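Local coordinates for protein insulinase family protease (Yersinia pestis, PDB 3GO9) that is a predicted protease of the insulinase (M16) family, whose members are typically zinc-dependent enzymes that cleave peptide bonds, at residues A[244-252]-A[322-330]. Residues are numbered along the deposited sequence; the frame is centred on the assembly and turned at random.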
loop_
_atom_site.group_PDB
_atom_site.type_symbol
_atom_site.label_atom_id
_atom_site.label_comp_id
_atom_site.label_asym_id
_atom_site.label_seq_id
_atom_site.Cartn_x
_atom_site.Cartn_y
_atom_site.Cartn_z
ATOM N N ALA A 244 8.577 -15.010 9.132
ATOM C CA ALA A 244 7.144 -14.738 8.975
ATOM C C ALA A 244 6.691 -15.002 7.528
ATOM O O ALA A 244 7.444 -14.837 6.563
ATOM C CB ALA A 244 6.773 -13.257 9.390
ATOM N N ALA A 245 5.450 -15.436 7.410
ATOM C CA ALA A 245 4.773 -15.544 6.133
ATOM C C ALA A 245 4.824 -14.260 5.326
ATOM O O ALA A 245 4.671 -13.139 5.874
ATOM C CB ALA A 245 3.330 -15.930 6.361
ATOM N N VAL A 246 5.037 -14.429 4.010
ATOM C CA VAL A 246 4.987 -13.353 3.063
ATOM C C VAL A 246 3.949 -13.716 1.988
ATOM O O VAL A 246 3.895 -14.849 1.420
ATOM C CB VAL A 246 6.401 -13.072 2.443
ATOM C CG1 VAL A 246 6.315 -12.045 1.330
ATOM C CG2 VAL A 246 7.359 -12.581 3.531
ATOM N N ALA A 247 3.039 -12.797 1.776
ATOM C CA ALA A 247 1.977 -13.050 0.829
ATOM C C ALA A 247 2.582 -12.730 -0.563
ATOM O O ALA A 247 3.086 -11.629 -0.776
ATOM C CB ALA A 247 0.819 -12.168 1.103
ATOM N N THR A 248 2.468 -13.694 -1.478
ATOM C CA THR A 248 2.902 -13.561 -2.896
ATOM C C THR A 248 1.823 -14.029 -3.937
ATOM O O THR A 248 1.167 -15.079 -3.805
ATOM C CB THR A 248 4.113 -14.437 -3.149
ATOM O OG1 THR A 248 3.748 -15.803 -2.976
ATOM C CG2 THR A 248 5.246 -14.032 -2.176
ATOM N N LEU A 249 1.701 -13.232 -4.993
ATOM C CA LEU A 249 0.742 -13.536 -6.091
ATOM C C LEU A 249 1.423 -14.246 -7.255
ATOM O O LEU A 249 2.614 -14.050 -7.466
ATOM C CB LEU A 249 0.164 -12.248 -6.585
ATOM C CG LEU A 249 -0.827 -11.504 -5.714
ATOM C CD1 LEU A 249 -1.114 -10.124 -6.274
ATOM C CD2 LEU A 249 -2.107 -12.348 -5.630
ATOM N N ALA A 250 0.702 -15.086 -7.997
ATOM C CA ALA A 250 1.220 -15.612 -9.274
ATOM C C ALA A 250 1.198 -14.481 -10.321
ATOM O O ALA A 250 0.506 -13.430 -10.156
ATOM C CB ALA A 250 0.387 -16.732 -9.741
ATOM N N PRO A 251 1.926 -14.661 -11.421
ATOM C CA PRO A 251 1.853 -13.629 -12.466
ATOM C C PRO A 251 0.436 -13.548 -13.030
ATOM O O PRO A 251 -0.301 -14.537 -13.051
ATOM C CB PRO A 251 2.797 -14.166 -13.553
ATOM C CG PRO A 251 3.729 -15.111 -12.806
ATOM C CD PRO A 251 2.886 -15.723 -11.744
ATOM N N LEU A 252 0.049 -12.345 -13.443
ATOM C CA LEU A 252 -1.207 -12.152 -14.135
ATOM C C LEU A 252 -1.209 -12.893 -15.452
ATOM O O LEU A 252 -0.326 -12.672 -16.274
ATOM C CB LEU A 252 -1.426 -10.683 -14.382
ATOM C CG LEU A 252 -2.764 -10.278 -14.978
ATOM C CD1 LEU A 252 -3.982 -10.432 -14.044
ATOM C CD2 LEU A 252 -2.623 -8.820 -15.412
ATOM N N ARG A 322 0.784 0.216 -8.579
ATOM C CA ARG A 322 0.988 -0.236 -7.222
ATOM C C ARG A 322 2.053 -1.313 -7.204
ATOM O O ARG A 322 2.287 -2.010 -8.194
ATOM C CB ARG A 322 -0.274 -0.792 -6.608
ATOM C CG ARG A 322 -0.701 -2.135 -7.184
ATOM C CD ARG A 322 -2.184 -2.451 -6.923
ATOM N NE ARG A 322 -2.996 -1.273 -7.181
ATOM C CZ ARG A 322 -4.277 -1.118 -6.859
ATOM N NH1 ARG A 322 -4.954 -2.083 -6.261
ATOM N NH2 ARG A 322 -4.878 0.032 -7.144
ATOM N N VAL A 323 2.709 -1.406 -6.065
ATOM C CA VAL A 323 3.636 -2.509 -5.793
ATOM C C VAL A 323 3.065 -3.206 -4.587
ATOM O O VAL A 323 2.899 -2.596 -3.529
ATOM C CB VAL A 323 5.060 -2.012 -5.495
ATOM C CG1 VAL A 323 5.951 -3.189 -5.144
ATOM C CG2 VAL A 323 5.588 -1.274 -6.645
ATOM N N GLN A 324 2.733 -4.475 -4.731
ATOM C CA GLN A 324 2.065 -5.232 -3.692
ATOM C C GLN A 324 2.353 -6.663 -3.986
ATOM O O GLN A 324 2.367 -7.049 -5.146
ATOM C CB GLN A 324 0.542 -5.016 -3.742
ATOM C CG GLN A 324 0.099 -3.695 -3.298
ATOM C CD GLN A 324 -1.411 -3.512 -3.395
ATOM O OE1 GLN A 324 -2.150 -4.388 -3.905
ATOM N NE2 GLN A 324 -1.882 -2.364 -2.916
ATOM N N TYR A 325 2.583 -7.464 -2.947
ATOM C CA TYR A 325 2.925 -8.866 -3.107
ATOM C C TYR A 325 4.077 -9.130 -4.068
ATOM O O TYR A 325 4.043 -10.110 -4.799
ATOM C CB TYR A 325 1.675 -9.681 -3.518
ATOM C CG TYR A 325 0.480 -9.367 -2.649
ATOM C CD1 TYR A 325 0.382 -9.899 -1.386
ATOM C CD2 TYR A 325 -0.495 -8.450 -3.062
ATOM C CE1 TYR A 325 -0.692 -9.576 -0.560
ATOM C CE2 TYR A 325 -1.545 -8.113 -2.249
ATOM C CZ TYR A 325 -1.637 -8.709 -1.005
ATOM O OH TYR A 325 -2.679 -8.393 -0.191
ATOM N N GLN A 326 5.087 -8.260 -4.045
ATOM C CA GLN A 326 6.329 -8.403 -4.803
ATOM C C GLN A 326 6.072 -8.288 -6.314
ATOM O O GLN A 326 6.913 -8.742 -7.107
ATOM C CB GLN A 326 7.067 -9.717 -4.444
ATOM C CG GLN A 326 7.360 -9.866 -2.930
ATOM C CD GLN A 326 7.821 -11.287 -2.474
ATOM O OE1 GLN A 326 8.178 -11.470 -1.307
ATOM N NE2 GLN A 326 7.798 -12.275 -3.377
ATOM N N ARG A 327 4.902 -7.744 -6.699
ATOM C CA ARG A 327 4.598 -7.474 -8.130
ATOM C C ARG A 327 4.389 -5.996 -8.347
ATOM O O ARG A 327 3.839 -5.329 -7.497
ATOM C CB ARG A 327 3.310 -8.146 -8.618
ATOM C CG ARG A 327 3.011 -9.501 -8.101
ATOM C CD ARG A 327 3.622 -10.582 -8.852
ATOM N NE ARG A 327 3.532 -10.499 -10.322
ATOM C CZ ARG A 327 4.381 -11.137 -11.132
ATOM N NH1 ARG A 327 5.347 -11.905 -10.623
ATOM N NH2 ARG A 327 4.290 -11.010 -12.448
ATOM N N ALA A 328 4.794 -5.496 -9.504
ATOM C CA ALA A 328 4.493 -4.108 -9.907
ATOM C C ALA A 328 3.307 -4.214 -10.854
ATOM O O ALA A 328 3.375 -5.003 -11.813
ATOM C CB ALA A 328 5.680 -3.459 -10.620
ATOM N N GLN A 329 2.231 -3.463 -10.582
ATOM C CA GLN A 329 1.039 -3.482 -11.428
ATOM C C GLN A 329 0.814 -2.063 -11.941
ATOM O O GLN A 329 0.757 -1.117 -11.143
ATOM C CB GLN A 329 -0.165 -3.973 -10.656
ATOM C CG GLN A 329 -1.425 -4.076 -11.490
ATOM C CD GLN A 329 -2.623 -4.451 -10.629
ATOM O OE1 GLN A 329 -3.363 -3.583 -10.152
ATOM N NE2 GLN A 329 -2.805 -5.746 -10.408
ATOM N N CYS A 330 0.717 -1.898 -13.250
ATOM C CA CYS A 330 0.466 -0.561 -13.748
ATOM C C CYS A 330 -0.815 -0.754 -14.677
ATOM O O CYS A 330 -0.931 -1.702 -15.463
ATOM C CB CYS A 330 1.821 0.160 -14.245
ATOM S SG CYS A 330 3.290 0.922 -12.907
#
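Tyr325 and Gln326 form the tip of a two-residue β-hairpin, a type I' turn joining strands 316-324 and 327-336, and the extended linker 244-252 runs across that tip on its way from helix 222-233 to strand 257-261; both belong to the M16 inactive-domain region. Tyr325 CB lies 3.8 Å from Leu249 CG, and Leu249 CD1 comes obliquely at CD2 (3.7 Å). Ala247 CB sits beside the CD1/CE1 edge of the ring, 3.4 Å from CD1, and Ala247 O also meets this edge, 3.3 Å from Tyr325 CD1. Beyond the linker, Phe163 and Pro164 touch the same side chain. Gln326 stretches out from CG (chi2 168°), which lays its amide across two linker methyl groups, Val246 CG1 near OE1 and Thr248 CG2 near NE2. Arg327 advances from CB toward the linker: CG lies 4.2 Å from Leu249 CB and CD 3.9 Å from Leu249 O. Bends at chi2 (-86°) and chi3 then turn the guanidinium to Pro251, NE being 4.1 Å from Pro251 CA. At the tip, NH2 makes a salt bridge with Asp274 of strand 267-276, whose OD2 also accepts the backbone N of Leu252. Over one guanidinium face sits Pro251, its CA 3.6 Å from Arg327 NH2.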